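Local coordinates for protein putative N-acetylmuramoyl-L-alanine amidase (Neisseria meningitidis MC58, PDB 3CZX) that probably hydrolyses the link between N-acetylmuramoyl residues and L-amino acids in certain cell-wall glycopeptides, using a bound zinc ion, at residues Gly57-Val65 and Ser132-Gly140; His78-Gly89 and Val143-Asp154. All coordinates share one frame; numbering follows the deposited sequence.

Contact 1 of 2, residues Gly57-Val65 and Ser132-Gly140; sequences GNMPLRDAV and SRLAYAQAG
Helices 61-65 and 134-138 run side by side, their short axes 26° apart with a closest approach of 10.2 Å, and the backbones draw nearest just past the second helix, where the CA atoms of Val65 and Ala139 lie 6.4 Å apart. In the zinc-dependent Amidase_3 fold, a mixed sheet flanked by helices, this joins the start of helix 61-69, which leads into strand 73-77, to helix 134-138, which leads into strand 142-145. Between the helices themselves the packing is apolar. Leu61 spreads both methyls over one methyl group, CD1 lying 3.6 Å from Ala135 CB; CG anti to the backbone N (chi1 173°) carries the fork across. One turn on, Val65 CG2 meets Ala139 CB at 3.8 Å, methyl against methyl. Ala64 CB also rests 4.1 Å from CE1 of Tyr136, whose hydroxyl goes on to hydrogen-bond Thr9. The polar part of the interface lies before both helices. Arg133, at the N-cap position of its helix, bends at chi2 and chi3, which turns its guanidinium toward the loop ahead of helix 61-69, while NE forms a salt bridge with Glu76. Asn58 OD1 stands over one guanidinium face, 3.5 Å from Arg133 NH1, with amide and guanidinium planes 51° apart. At the end of that group, NH1 and NH2 of Arg133 both donate to the carbonyl O of Met59, each at 3.1 Å, and this oxygen lies close to the guanidinium plane.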
ATOM      1  N   GLY A  57      -7.904   9.003   6.971  1.00 21.23           N
ATOM      2  CA  GLY A  57      -9.208   8.696   7.541  1.00 23.40           C
ATOM      3  C   GLY A  57      -9.752   9.770   8.469  1.00 26.27           C
ATOM      4  O   GLY A  57      -9.678  10.967   8.151  1.00 26.45           O
ATOM      5  N   ASN A  58     -10.313   9.314   9.602  1.00 28.70           N
ATOM      6  CA  ASN A  58     -10.994  10.154  10.597  1.00 29.78           C
ATOM      7  C   ASN A  58     -12.264  10.858  10.089  1.00 31.60           C
ATOM      8  O   ASN A  58     -12.451  12.069  10.311  1.00 31.48           O
ATOM      9  CB  ASN A  58     -10.041  11.191  11.189  1.00 30.37           C
ATOM     10  CG  ASN A  58     -10.590  11.815  12.458  1.00 31.02           C
ATOM     11  OD1 ASN A  58     -11.073  11.108  13.361  1.00 33.00           O
ATOM     12  ND2 ASN A  58     -10.541  13.150  12.526  1.00 34.64           N
HETATM   13  N   MSE A  59     -13.125  10.097   9.413  1.00 32.93           N
HETATM   14  CA  MSE A  59     -14.416  10.591   8.943  1.00 33.89           C
HETATM   15  C   MSE A  59     -15.202  11.019  10.167  1.00 33.89           C
HETATM   16  O   MSE A  59     -15.183  10.314  11.182  1.00 33.20           O
HETATM   17  CB  MSE A  59     -15.170   9.489   8.181  1.00 34.06           C
HETATM   18  CG  MSE A  59     -16.659   9.758   7.919  1.00 34.27           C
HETATM   19 SE   MSE A  59     -17.564   8.277   6.972  1.00 39.46          SE
HETATM   20  CE  MSE A  59     -17.057   8.771   5.138  1.00 37.15           C
ATOM     21  N   PRO A  60     -15.910  12.162  10.081  1.00 34.77           N
ATOM     22  CA  PRO A  60     -16.690  12.622  11.230  1.00 34.69           C
ATOM     23  C   PRO A  60     -17.582  11.528  11.780  1.00 34.46           C
ATOM     24  O   PRO A  60     -18.215  10.814  11.006  1.00 34.35           O
ATOM     25  CB  PRO A  60     -17.534  13.758  10.642  1.00 34.79           C
ATOM     26  CG  PRO A  60     -16.740  14.268   9.521  1.00 35.42           C
ATOM     27  CD  PRO A  60     -16.046  13.080   8.933  1.00 34.36           C
ATOM     28  N   LEU A  61     -17.610  11.407  13.106  1.00 34.85           N
ATOM     29  CA  LEU A  61     -18.392  10.381  13.802  1.00 35.19           C
ATOM     30  C   LEU A  61     -19.829  10.311  13.285  1.00 35.44           C
ATOM     31  O   LEU A  61     -20.324   9.224  12.974  1.00 35.44           O
ATOM     32  CB  LEU A  61     -18.344  10.633  15.325  1.00 35.52           C
ATOM     33  CG  LEU A  61     -19.190   9.818  16.315  1.00 35.95           C
ATOM     34  CD1 LEU A  61     -18.861   8.318  16.270  1.00 37.05           C
ATOM     35  CD2 LEU A  61     -18.998  10.366  17.731  1.00 35.81           C
ATOM     36  N   ARG A  62     -20.486  11.465  13.166  1.00 35.40           N
ATOM     37  CA  ARG A  62     -21.848  11.516  12.644  1.00 35.63           C
ATOM     38  C   ARG A  62     -21.969  10.806  11.311  1.00 34.40           C
ATOM     39  O   ARG A  62     -22.912  10.052  11.093  1.00 34.12           O
ATOM     40  CB  ARG A  62     -22.330  12.967  12.479  1.00 35.88           C
ATOM     41  CG  ARG A  62     -23.846  13.102  12.326  1.00 37.02           C
ATOM     42  CD  ARG A  62     -24.273  14.527  11.959  1.00 38.89           C
ATOM     43  NE  ARG A  62     -25.555  14.885  12.589  1.00 42.60           N
ATOM     44  CZ  ARG A  62     -26.768  14.676  12.066  1.00 43.79           C
ATOM     45  NH1 ARG A  62     -26.921  14.104  10.871  1.00 44.88           N
ATOM     46  NH2 ARG A  62     -27.852  15.040  12.753  1.00 44.04           N
ATOM     47  N   ASP A  63     -21.019  11.061  10.411  1.00 33.41           N
ATOM     48  CA  ASP A  63     -21.039  10.436   9.092  1.00 32.98           C
ATOM     49  C   ASP A  63     -20.671   8.956   9.154  1.00 32.56           C
ATOM     50  O   ASP A  63     -21.235   8.129   8.423  1.00 31.80           O
ATOM     51  CB  ASP A  63     -20.062  11.147   8.160  1.00 33.50           C
ATOM     52  CG  ASP A  63     -20.518  12.537   7.802  1.00 35.55           C
ATOM     53  OD1 ASP A  63     -21.629  12.648   7.260  1.00 36.84           O
ATOM     54  OD2 ASP A  63     -19.765  13.505   8.057  1.00 36.66           O
ATOM     55  N   ALA A  64     -19.713   8.639  10.015  1.00 32.41           N
ATOM     56  CA  ALA A  64     -19.273   7.255  10.190  1.00 32.21           C
ATOM     57  C   ALA A  64     -20.427   6.397  10.684  1.00 31.80           C
ATOM     58  O   ALA A  64     -20.667   5.295  10.166  1.00 30.34           O
ATOM     59  CB  ALA A  64     -18.100   7.190  11.172  1.00 32.12           C
ATOM     60  N   VAL A  65     -21.139   6.912  11.683  1.00 31.75           N
ATOM     61  CA  VAL A  65     -22.233   6.170  12.305  1.00 32.01           C
ATOM     62  C   VAL A  65     -23.346   5.895  11.317  1.00 32.04           C
ATOM     63  O   VAL A  65     -23.950   4.815  11.333  1.00 32.24           O
ATOM     64  CB  VAL A  65     -22.780   6.914  13.533  1.00 31.90           C
ATOM     65  CG1 VAL A  65     -24.120   6.317  13.992  1.00 33.17           C
ATOM     66  CG2 VAL A  65     -21.739   6.886  14.665  1.00 32.38           C
ATOM     67  N   SER A 132     -10.078   6.667  21.483  1.00 28.61           N
ATOM     68  CA  SER A 132     -10.501   7.892  20.768  1.00 28.50           C
ATOM     69  C   SER A 132     -11.756   7.721  19.907  1.00 28.18           C
ATOM     70  O   SER A 132     -12.524   8.672  19.702  1.00 28.59           O
ATOM     71  CB  SER A 132      -9.344   8.451  19.901  1.00 28.79           C
ATOM     72  OG  SER A 132      -9.158   7.737  18.685  1.00 29.05           O
ATOM     73  N   ARG A 133     -11.972   6.505  19.404  1.00 27.57           N
ATOM     74  CA  ARG A 133     -13.114   6.194  18.569  1.00 27.32           C
ATOM     75  C   ARG A 133     -14.002   5.142  19.241  1.00 27.23           C
ATOM     76  O   ARG A 133     -14.704   4.383  18.559  1.00 27.64           O
ATOM     77  CB  ARG A 133     -12.644   5.697  17.192  1.00 27.18           C
ATOM     78  CG  ARG A 133     -11.815   6.720  16.428  1.00 26.20           C
ATOM     79  CD  ARG A 133     -12.700   7.775  15.804  1.00 24.88           C
ATOM     80  NE  ARG A 133     -13.130   7.387  14.471  1.00 23.37           N
ATOM     81  CZ  ARG A 133     -13.760   8.181  13.607  1.00 24.93           C
ATOM     82  NH1 ARG A 133     -14.115   9.413  13.950  1.00 26.06           N
ATOM     83  NH2 ARG A 133     -14.073   7.730  12.395  1.00 26.43           N
ATOM     84  N   LEU A 134     -13.984   5.107  20.576  1.00 26.84           N
ATOM     85  CA  LEU A 134     -14.910   4.253  21.334  1.00 26.45           C
ATOM     86  C   LEU A 134     -16.342   4.458  20.862  1.00 26.19           C
ATOM     87  O   LEU A 134     -17.116   3.493  20.779  1.00 26.89           O
ATOM     88  CB  LEU A 134     -14.801   4.553  22.828  1.00 26.34           C
ATOM     89  CG  LEU A 134     -15.566   3.655  23.807  1.00 27.38           C
ATOM     90  CD1 LEU A 134     -15.150   2.197  23.682  1.00 29.45           C
ATOM     91  CD2 LEU A 134     -15.306   4.165  25.228  1.00 26.95           C
ATOM     92  N   ALA A 135     -16.701   5.704  20.512  1.00 25.49           N
ATOM     93  CA  ALA A 135     -18.053   5.991  19.967  1.00 24.48           C
ATOM     94  C   ALA A 135     -18.421   5.168  18.723  1.00 23.99           C
ATOM     95  O   ALA A 135     -19.589   4.788  18.533  1.00 24.52           O
ATOM     96  CB  ALA A 135     -18.210   7.482  19.665  1.00 25.40           C
ATOM     97  N   TYR A 136     -17.413   4.890  17.887  1.00 22.93           N
ATOM     98  CA  TYR A 136     -17.561   4.042  16.682  1.00 21.87           C
ATOM     99  C   TYR A 136     -17.895   2.610  17.090  1.00 21.07           C
ATOM    100  O   TYR A 136     -18.795   1.994  16.524  1.00 18.90           O
ATOM    101  CB  TYR A 136     -16.246   4.076  15.889  1.00 21.51           C
ATOM    102  CG  TYR A 136     -16.219   3.466  14.496  1.00 21.15           C
ATOM    103  CD1 TYR A 136     -16.228   4.279  13.356  1.00 21.88           C
ATOM    104  CD2 TYR A 136     -16.072   2.093  14.312  1.00 17.37           C
ATOM    105  CE1 TYR A 136     -16.158   3.735  12.069  1.00 20.02           C
ATOM    106  CE2 TYR A 136     -16.038   1.547  13.055  1.00 18.29           C
ATOM    107  CZ  TYR A 136     -16.057   2.367  11.925  1.00 19.69           C
ATOM    108  OH  TYR A 136     -15.951   1.849  10.653  1.00 20.15           O
ATOM    109  N   ALA A 137     -17.170   2.113  18.086  1.00 20.77           N
ATOM    110  CA  ALA A 137     -17.423   0.782  18.659  1.00 21.45           C
ATOM    111  C   ALA A 137     -18.797   0.733  19.329  1.00 21.78           C
ATOM    112  O   ALA A 137     -19.579  -0.188  19.090  1.00 22.05           O
ATOM    113  CB  ALA A 137     -16.304   0.393  19.661  1.00 20.65           C
ATOM    114  N   GLN A 138     -19.103   1.741  20.150  1.00 22.68           N
ATOM    115  CA  GLN A 138     -20.434   1.819  20.799  1.00 23.69           C
ATOM    116  C   GLN A 138     -21.590   1.825  19.811  1.00 23.78           C
ATOM    117  O   GLN A 138     -22.672   1.240  20.077  1.00 24.50           O
ATOM    118  CB  GLN A 138     -20.505   3.024  21.739  1.00 24.37           C
ATOM    119  CG  GLN A 138     -19.558   2.882  22.911  1.00 26.01           C
ATOM    120  CD  GLN A 138     -19.439   4.140  23.751  1.00 26.99           C
ATOM    121  OE1 GLN A 138     -19.616   5.266  23.253  1.00 31.66           O
ATOM    122  NE2 GLN A 138     -19.108   3.958  25.029  1.00 29.66           N
ATOM    123  N   ALA A 139     -21.376   2.453  18.649  1.00 23.37           N
ATOM    124  CA  ALA A 139     -22.408   2.531  17.616  1.00 22.88           C
ATOM    125  C   ALA A 139     -22.583   1.239  16.832  1.00 23.01           C
ATOM    126  O   ALA A 139     -23.435   1.178  15.952  1.00 24.27           O
ATOM    127  CB  ALA A 139     -22.107   3.675  16.675  1.00 23.00           C
ATOM    128  N   GLY A 140     -21.765   0.221  17.127  1.00 21.52           N
ATOM    129  CA  GLY A 140     -21.830  -1.063  16.440  1.00 20.68           C
ATOM    130  C   GLY A 140     -20.813  -1.267  15.321  1.00 19.15           C
ATOM    131  O   GLY A 140     -20.896  -2.222  14.552  1.00 19.84           O
TER

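Contact 2 of 2, residues His78-Gly89 and Val143-Asp154; sequences HTNAAANKTATG and VFEPFFISNDTD. With ZN (zinc ion), chain E.
Phe148 is sandwiched between two parts of the 78-89 loop, and the packing is tightest there. Asn80 CB sits 3.5 Å from the Phe148 ring centroid, 3° off the normal, in a CH-pi contact, and the Asn80 amide stacks on the same face with its plane turned only 5° from the ring. Ala87 CB covers the opposite face, 4.1 Å from the Phe148 ring centroid. Backbone bonds fix this register: Asn80 N donates to Phe147 O and Asn80 O accepts from Ile149 N, a single beta bridge of Asn80 with Phe148. In the mixed sheet of this Amidase_3 domain, strands 73-77 and 142-145 run parallel and adjacent, and just past the first, His78 N bonds Phe144 O. His78 ND1 binds zinc at 2.2 Å, the site being completed by His12, Glu26 and two waters, while His78 NE2 hydrogen-bonds Glu76. Toward the start of helix 152-177 the contact becomes polar and wetter. Waters link Lys85 O to Asp152 N and Thr86 O to Asn151 ND2. Exposed Lys85, bent at chi3 and chi4, curls NZ onto Ser150 O (2.7 Å) and forms a salt bridge with Asp152 OD1, which also accepts from Asn21. Nearby, Thr88 OG1 donates to the syn side of Asp154 OD2 at 2.6 Å.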
ATOM      1  N   HIS A  78      -7.070   0.753  13.039  1.00 10.51           N
ATOM      2  CA  HIS A  78      -6.195   1.509  13.939  1.00 10.64           C
ATOM      3  C   HIS A  78      -4.977   0.670  14.269  1.00 11.18           C
ATOM      4  O   HIS A  78      -4.926  -0.511  13.922  1.00 11.20           O
ATOM      5  CB  HIS A  78      -6.909   1.774  15.256  1.00 11.61           C
ATOM      6  CG  HIS A  78      -7.928   2.859  15.188  1.00 13.77           C
ATOM      7  ND1 HIS A  78      -7.692   4.125  15.688  1.00 16.79           N
ATOM      8  CD2 HIS A  78      -9.168   2.890  14.648  1.00 14.60           C
ATOM      9  CE1 HIS A  78      -8.734   4.897  15.426  1.00 18.08           C
ATOM     10  NE2 HIS A  78      -9.648   4.169  14.812  1.00 15.03           N
ATOM     11  N   THR A  79      -3.973   1.297  14.905  1.00 10.44           N
ATOM     12  CA  THR A  79      -2.906   0.563  15.565  1.00 11.99           C
ATOM     13  C   THR A  79      -2.971   0.834  17.067  1.00 13.76           C
ATOM     14  O   THR A  79      -3.307   1.975  17.489  1.00 15.81           O
ATOM     15  CB  THR A  79      -1.485   0.939  15.066  1.00 12.15           C
ATOM     16  OG1 THR A  79      -1.245   2.323  15.306  1.00 12.01           O
ATOM     17  CG2 THR A  79      -1.359   0.730  13.608  1.00 12.25           C
ATOM     18  N   ASN A  80      -2.652  -0.191  17.851  1.00 14.04           N
ATOM     19  CA  ASN A  80      -2.510  -0.048  19.283  1.00 14.97           C
ATOM     20  C   ASN A  80      -1.182   0.641  19.585  1.00 15.24           C
ATOM     21  O   ASN A  80      -0.369   0.853  18.695  1.00 13.52           O
ATOM     22  CB  ASN A  80      -2.655  -1.394  19.989  1.00 13.90           C
ATOM     23  CG  ASN A  80      -3.431  -1.280  21.285  1.00 17.46           C
ATOM     24  OD1 ASN A  80      -3.319  -0.267  22.004  1.00 16.55           O
ATOM     25  ND2 ASN A  80      -4.232  -2.306  21.591  1.00 18.08           N
ATOM     26  N   ALA A  81      -1.003   1.076  20.823  1.00 15.48           N
ATOM     27  CA  ALA A  81       0.221   1.726  21.242  1.00 16.11           C
ATOM     28  C   ALA A  81       0.316   1.638  22.768  1.00 17.59           C
ATOM     29  O   ALA A  81      -0.697   1.753  23.450  1.00 18.01           O
ATOM     30  CB  ALA A  81       0.223   3.183  20.819  1.00 15.30           C
ATOM     31  N   ALA A  82       1.526   1.465  23.270  1.00 18.26           N
ATOM     32  CA  ALA A  82       1.821   1.500  24.704  1.00 18.58           C
ATOM     33  C   ALA A  82       3.192   2.124  24.919  1.00 20.23           C
ATOM     34  O   ALA A  82       4.079   2.070  24.043  1.00 19.95           O
ATOM     35  CB  ALA A  82       1.798   0.122  25.294  1.00 18.94           C
ATOM     36  N   ALA A  83       3.365   2.729  26.097  1.00 20.94           N
ATOM     37  CA  ALA A  83       4.695   3.172  26.508  1.00 21.78           C
ATOM     38  C   ALA A  83       5.623   1.953  26.640  1.00 21.80           C
ATOM     39  O   ALA A  83       6.824   2.037  26.372  1.00 22.94           O
ATOM     40  CB  ALA A  83       4.607   3.962  27.814  1.00 22.32           C
ATOM     41  N   ASN A  84       5.055   0.821  27.025  1.00 21.82           N
ATOM     42  CA  ASN A  84       5.792  -0.431  27.101  1.00 22.00           C
ATOM     43  C   ASN A  84       5.978  -0.996  25.699  1.00 21.89           C
ATOM     44  O   ASN A  84       5.033  -1.559  25.128  1.00 20.94           O
ATOM     45  CB  ASN A  84       5.036  -1.460  27.933  1.00 21.98           C
ATOM     46  CG  ASN A  84       5.699  -2.826  27.922  1.00 22.90           C
ATOM     47  OD1 ASN A  84       6.763  -3.040  27.317  1.00 24.69           O
ATOM     48  ND2 ASN A  84       5.064  -3.778  28.608  1.00 29.12           N
ATOM     49  N   LYS A  85       7.200  -0.877  25.180  1.00 21.83           N
ATOM     50  CA  LYS A  85       7.478  -1.239  23.784  1.00 20.98           C
ATOM     51  C   LYS A  85       7.580  -2.743  23.541  1.00 20.68           C
ATOM     52  O   LYS A  85       7.890  -3.161  22.426  1.00 21.88           O
ATOM     53  CB  LYS A  85       8.714  -0.498  23.284  1.00 21.81           C
ATOM     54  CG  LYS A  85       8.461   0.959  23.035  1.00 21.21           C
ATOM     55  CD  LYS A  85       9.699   1.653  22.471  1.00 21.90           C
ATOM     56  CE  LYS A  85       9.998   1.221  21.031  1.00 22.19           C
ATOM     57  NZ  LYS A  85       8.873   1.522  20.104  1.00 19.65           N
ATOM     58  N   THR A  86       7.303  -3.550  24.571  1.00 19.47           N
ATOM     59  CA  THR A  86       7.158  -4.971  24.440  1.00 19.21           C
ATOM     60  C   THR A  86       5.679  -5.407  24.421  1.00 17.60           C
ATOM     61  O   THR A  86       5.403  -6.565  24.143  1.00 17.31           O
ATOM     62  CB  THR A  86       7.892  -5.727  25.572  1.00 20.58           C
ATOM     63  OG1 THR A  86       7.221  -5.487  26.804  1.00 22.41           O
ATOM     64  CG2 THR A  86       9.354  -5.294  25.681  1.00 21.49           C
ATOM     65  N   ALA A  87       4.750  -4.492  24.684  1.00 16.49           N
ATOM     66  CA  ALA A  87       3.290  -4.795  24.616  1.00 15.81           C
ATOM     67  C   ALA A  87       3.013  -5.300  23.196  1.00 15.39           C
ATOM     68  O   ALA A  87       3.525  -4.738  22.234  1.00 14.80           O
ATOM     69  CB  ALA A  87       2.465  -3.573  24.881  1.00 15.94           C
ATOM     70  N   THR A  88       2.203  -6.347  23.082  1.00 13.83           N
ATOM     71  CA  THR A  88       1.977  -7.002  21.804  1.00 14.06           C
ATOM     72  C   THR A  88       0.591  -7.634  21.751  1.00 13.07           C
ATOM     73  O   THR A  88       0.024  -7.980  22.785  1.00 13.94           O
ATOM     74  CB  THR A  88       3.036  -8.089  21.541  1.00 13.33           C
ATOM     75  OG1 THR A  88       2.900  -8.629  20.208  1.00 13.66           O
ATOM     76  CG2 THR A  88       2.976  -9.226  22.571  1.00 13.70           C
ATOM     77  N   GLY A  89       0.056  -7.773  20.541  1.00 13.12           N
ATOM     78  CA  GLY A  89      -1.102  -8.640  20.302  1.00 12.05           C
ATOM     79  C   GLY A  89      -2.198  -7.908  19.553  1.00 11.93           C
ATOM     80  O   GLY A  89      -2.127  -6.703  19.337  1.00 11.41           O
ATOM     81  N   VAL A 143     -13.611  -1.384  16.068  1.00 11.92           N
ATOM     82  CA  VAL A 143     -12.311  -0.707  16.074  1.00 11.72           C
ATOM     83  C   VAL A 143     -11.276  -1.804  16.124  1.00 11.25           C
ATOM     84  O   VAL A 143     -11.079  -2.438  17.163  1.00 11.47           O
ATOM     85  CB  VAL A 143     -12.188   0.262  17.276  1.00 12.90           C
ATOM     86  CG1 VAL A 143     -10.746   0.819  17.425  1.00 14.95           C
ATOM     87  CG2 VAL A 143     -13.208   1.368  17.139  1.00 12.82           C
ATOM     88  N   PHE A 144     -10.620  -2.043  14.978  1.00 10.70           N
ATOM     89  CA  PHE A 144      -9.670  -3.158  14.847  1.00 10.59           C
ATOM     90  C   PHE A 144      -8.246  -2.669  14.994  1.00 10.88           C
ATOM     91  O   PHE A 144      -7.819  -1.804  14.225  1.00 10.76           O
ATOM     92  CB  PHE A 144      -9.888  -3.862  13.485  1.00  9.96           C
ATOM     93  CG  PHE A 144      -9.151  -5.166  13.308  1.00 11.16           C
ATOM     94  CD1 PHE A 144      -8.875  -5.995  14.366  1.00 10.30           C
ATOM     95  CD2 PHE A 144      -8.776  -5.583  12.037  1.00 11.80           C
ATOM     96  CE1 PHE A 144      -8.222  -7.219  14.174  1.00 11.13           C
ATOM     97  CE2 PHE A 144      -8.142  -6.776  11.860  1.00 12.98           C
ATOM     98  CZ  PHE A 144      -7.852  -7.591  12.908  1.00 11.88           C
ATOM     99  N   GLU A 145      -7.541  -3.241  15.965  1.00 11.14           N
ATOM    100  CA  GLU A 145      -6.149  -2.926  16.257  1.00 12.14           C
ATOM    101  C   GLU A 145      -5.317  -4.184  16.146  1.00 10.26           C
ATOM    102  O   GLU A 145      -5.013  -4.854  17.122  1.00 10.17           O
ATOM    103  CB  GLU A 145      -6.035  -2.314  17.647  1.00 12.77           C
ATOM    104  CG  GLU A 145      -6.845  -1.053  17.791  1.00 16.17           C
ATOM    105  CD  GLU A 145      -6.612  -0.388  19.112  1.00 19.30           C
ATOM    106  OE1 GLU A 145      -5.597   0.303  19.275  1.00 29.93           O
ATOM    107  OE2 GLU A 145      -7.446  -0.572  19.991  1.00 29.21           O
ATOM    108  N   PRO A 146      -4.916  -4.511  14.928  1.00  9.49           N
ATOM    109  CA  PRO A 146      -4.164  -5.759  14.754  1.00  9.81           C
ATOM    110  C   PRO A 146      -2.796  -5.826  15.442  1.00  9.40           C
ATOM    111  O   PRO A 146      -2.347  -6.931  15.722  1.00 10.34           O
ATOM    112  CB  PRO A 146      -4.001  -5.871  13.242  1.00 10.32           C
ATOM    113  CG  PRO A 146      -4.790  -4.862  12.642  1.00 11.66           C
ATOM    114  CD  PRO A 146      -5.222  -3.847  13.660  1.00 10.79           C
ATOM    115  N   PHE A 147      -2.148  -4.693  15.693  1.00  9.86           N
ATOM    116  CA  PHE A 147      -0.830  -4.719  16.336  1.00  9.87           C
ATOM    117  C   PHE A 147      -0.520  -3.372  16.988  1.00 10.29           C
ATOM    118  O   PHE A 147      -1.197  -2.401  16.724  1.00  9.40           O
ATOM    119  CB  PHE A 147       0.289  -5.108  15.336  1.00 10.34           C
ATOM    120  CG  PHE A 147       0.536  -4.073  14.277  1.00 10.11           C
ATOM    121  CD1 PHE A 147       1.524  -3.129  14.405  1.00 13.33           C
ATOM    122  CD2 PHE A 147      -0.272  -4.016  13.164  1.00 11.06           C
ATOM    123  CE1 PHE A 147       1.712  -2.151  13.424  1.00 13.37           C
ATOM    124  CE2 PHE A 147      -0.075  -3.074  12.170  1.00 13.64           C
ATOM    125  CZ  PHE A 147       0.901  -2.123  12.326  1.00 13.72           C
ATOM    126  N   PHE A 148       0.523  -3.395  17.810  1.00 10.75           N
ATOM    127  CA  PHE A 148       1.011  -2.218  18.504  1.00 10.66           C
ATOM    128  C   PHE A 148       2.085  -1.596  17.635  1.00 11.10           C
ATOM    129  O   PHE A 148       3.124  -2.211  17.395  1.00 12.05           O
ATOM    130  CB  PHE A 148       1.629  -2.622  19.843  1.00 11.63           C
ATOM    131  CG  PHE A 148       0.633  -2.910  20.926  1.00 12.86           C
ATOM    132  CD1 PHE A 148       0.482  -2.045  21.995  1.00 14.43           C
ATOM    133  CD2 PHE A 148      -0.153  -4.055  20.874  1.00 13.83           C
ATOM    134  CE1 PHE A 148      -0.450  -2.315  22.979  1.00 15.29           C
ATOM    135  CE2 PHE A 148      -1.090  -4.319  21.865  1.00 13.84           C
ATOM    136  CZ  PHE A 148      -1.221  -3.445  22.918  1.00 12.68           C
ATOM    137  N   ILE A 149       1.854  -0.353  17.208  1.00 11.82           N
ATOM    138  CA  ILE A 149       2.822   0.379  16.429  1.00 12.18           C
ATOM    139  C   ILE A 149       4.090   0.612  17.233  1.00 12.34           C
ATOM    140  O   ILE A 149       5.173   0.787  16.653  1.00 13.41           O
ATOM    141  CB  ILE A 149       2.246   1.704  15.911  1.00 12.56           C
ATOM    142  CG1 ILE A 149       3.072   2.233  14.752  1.00 13.43           C
ATOM    143  CG2 ILE A 149       2.093   2.754  17.048  1.00 11.32           C
ATOM    144  CD1 ILE A 149       2.510   3.506  14.145  1.00 13.97           C
ATOM    145  N   SER A 150       3.919   0.615  18.551  1.00 12.19           N
ATOM    146  CA  SER A 150       5.034   0.774  19.498  1.00 13.19           C
ATOM    147  C   SER A 150       5.916  -0.475  19.643  1.00 14.14           C
ATOM    148  O   SER A 150       7.010  -0.410  20.215  1.00 16.10           O
ATOM    149  CB  SER A 150       4.472   1.244  20.839  1.00 14.13           C
ATOM    150  OG  SER A 150       3.414   0.425  21.232  1.00 13.74           O
ATOM    151  N   ASN A 151       5.468  -1.634  19.148  1.00 13.78           N
ATOM    152  CA  ASN A 151       6.261  -2.832  19.134  1.00 12.57           C
ATOM    153  C   ASN A 151       7.135  -2.896  17.880  1.00 13.36           C
ATOM    154  O   ASN A 151       6.632  -3.182  16.805  1.00 12.09           O
ATOM    155  CB  ASN A 151       5.356  -4.071  19.230  1.00 12.67           C
ATOM    156  CG  ASN A 151       6.134  -5.320  19.534  1.00 12.09           C
ATOM    157  OD1 ASN A 151       6.979  -5.771  18.748  1.00 14.19           O
ATOM    158  ND2 ASN A 151       5.910  -5.873  20.715  1.00 13.36           N
ATOM    159  N   ASP A 152       8.427  -2.577  17.997  1.00 13.04           N
ATOM    160  CA  ASP A 152       9.262  -2.483  16.812  1.00 12.64           C
ATOM    161  C   ASP A 152       9.296  -3.767  15.966  1.00 12.47           C
ATOM    162  O   ASP A 152       9.309  -3.711  14.710  1.00 12.50           O
ATOM    163  CB  ASP A 152      10.714  -2.121  17.175  1.00 13.64           C
ATOM    164  CG  ASP A 152      10.855  -0.758  17.762  1.00 16.47           C
ATOM    165  OD1 ASP A 152       9.916   0.065  17.741  1.00 17.47           O
ATOM    166  OD2 ASP A 152      11.978  -0.487  18.242  1.00 20.25           O
ATOM    167  N   THR A 153       9.366  -4.915  16.632  1.00 11.43           N
ATOM    168  CA  THR A 153       9.427  -6.229  15.983  1.00 12.57           C
ATOM    169  C   THR A 153       8.120  -6.521  15.243  1.00 12.00           C
ATOM    170  O   THR A 153       8.139  -6.899  14.055  1.00 12.54           O
ATOM    171  CB  THR A 153       9.729  -7.361  17.012  1.00 13.21           C
ATOM    172  OG1 THR A 153      11.074  -7.175  17.502  1.00 16.15           O
ATOM    173  CG2 THR A 153       9.612  -8.750  16.360  1.00 11.92           C
ATOM    174  N   ASP A 154       6.978  -6.337  15.919  1.00 11.15           N
ATOM    175  CA  ASP A 154       5.675  -6.581  15.243  1.00 11.43           C
ATOM    176  C   ASP A 154       5.438  -5.608  14.068  1.00 10.32           C
ATOM    177  O   ASP A 154       4.939  -5.971  13.021  1.00 10.53           O
ATOM    178  CB  ASP A 154       4.515  -6.420  16.216  1.00 10.81           C
ATOM    179  CG  ASP A 154       4.567  -7.399  17.365  1.00 11.25           C
ATOM    180  OD1 ASP A 154       5.286  -8.416  17.281  1.00 10.17           O
ATOM    181  OD2 ASP A 154       3.877  -7.105  18.370  1.00 13.92           O
TER
HETATM  182 ZN    ZN E 301      -6.024   5.012  16.803  1.00 27.36          ZN
HETATM  183  O   HOH W   1      -5.838   3.364  18.261  1.00 20.57           O
HETATM  184  O   HOH W   2      -3.854  -4.438  19.599  1.00 14.97           O
HETATM  185  O   HOH W   3       4.280  -1.902  22.461  1.00 14.58           O
HETATM  186  O   HOH W   4       9.760  -2.675  20.711  1.00 25.19           O
HETATM  187  O   HOH W   5       6.864  -8.274  22.460  1.00 24.18           O
HETATM  188  O   HOH W   6      -0.159  -7.937  17.241  1.00  9.47           O
HETATM  189  O   HOH W   7       1.453  -6.116  18.358  1.00 10.80           O
HETATM  190  O   HOH W   8      -7.117   5.943  18.594  1.00 25.14           O

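In the fold
The two contacts interleave along the chain: helix 134-138 of contact 1 leads into strand 142-145 of contact 2, and strand 73-77, between 57-65 and 78-89, lies next to that strand in the sheet. Contact 1 is the smaller and only partly buried, burying 351 Å² against 1055 Å² for contact 2, where 13 of 21 touching residues are buried. One relies on methyl packing plus a single arginine; the other on backbone pairing, an aromatic ring and bridging waters. They meet beside the zinc: Arg133 CG packs 3.7 Å from His78 NE2, and Glu76 bonds both Arg133 and His78, tying contact 1 to a metal ligand in contact 2.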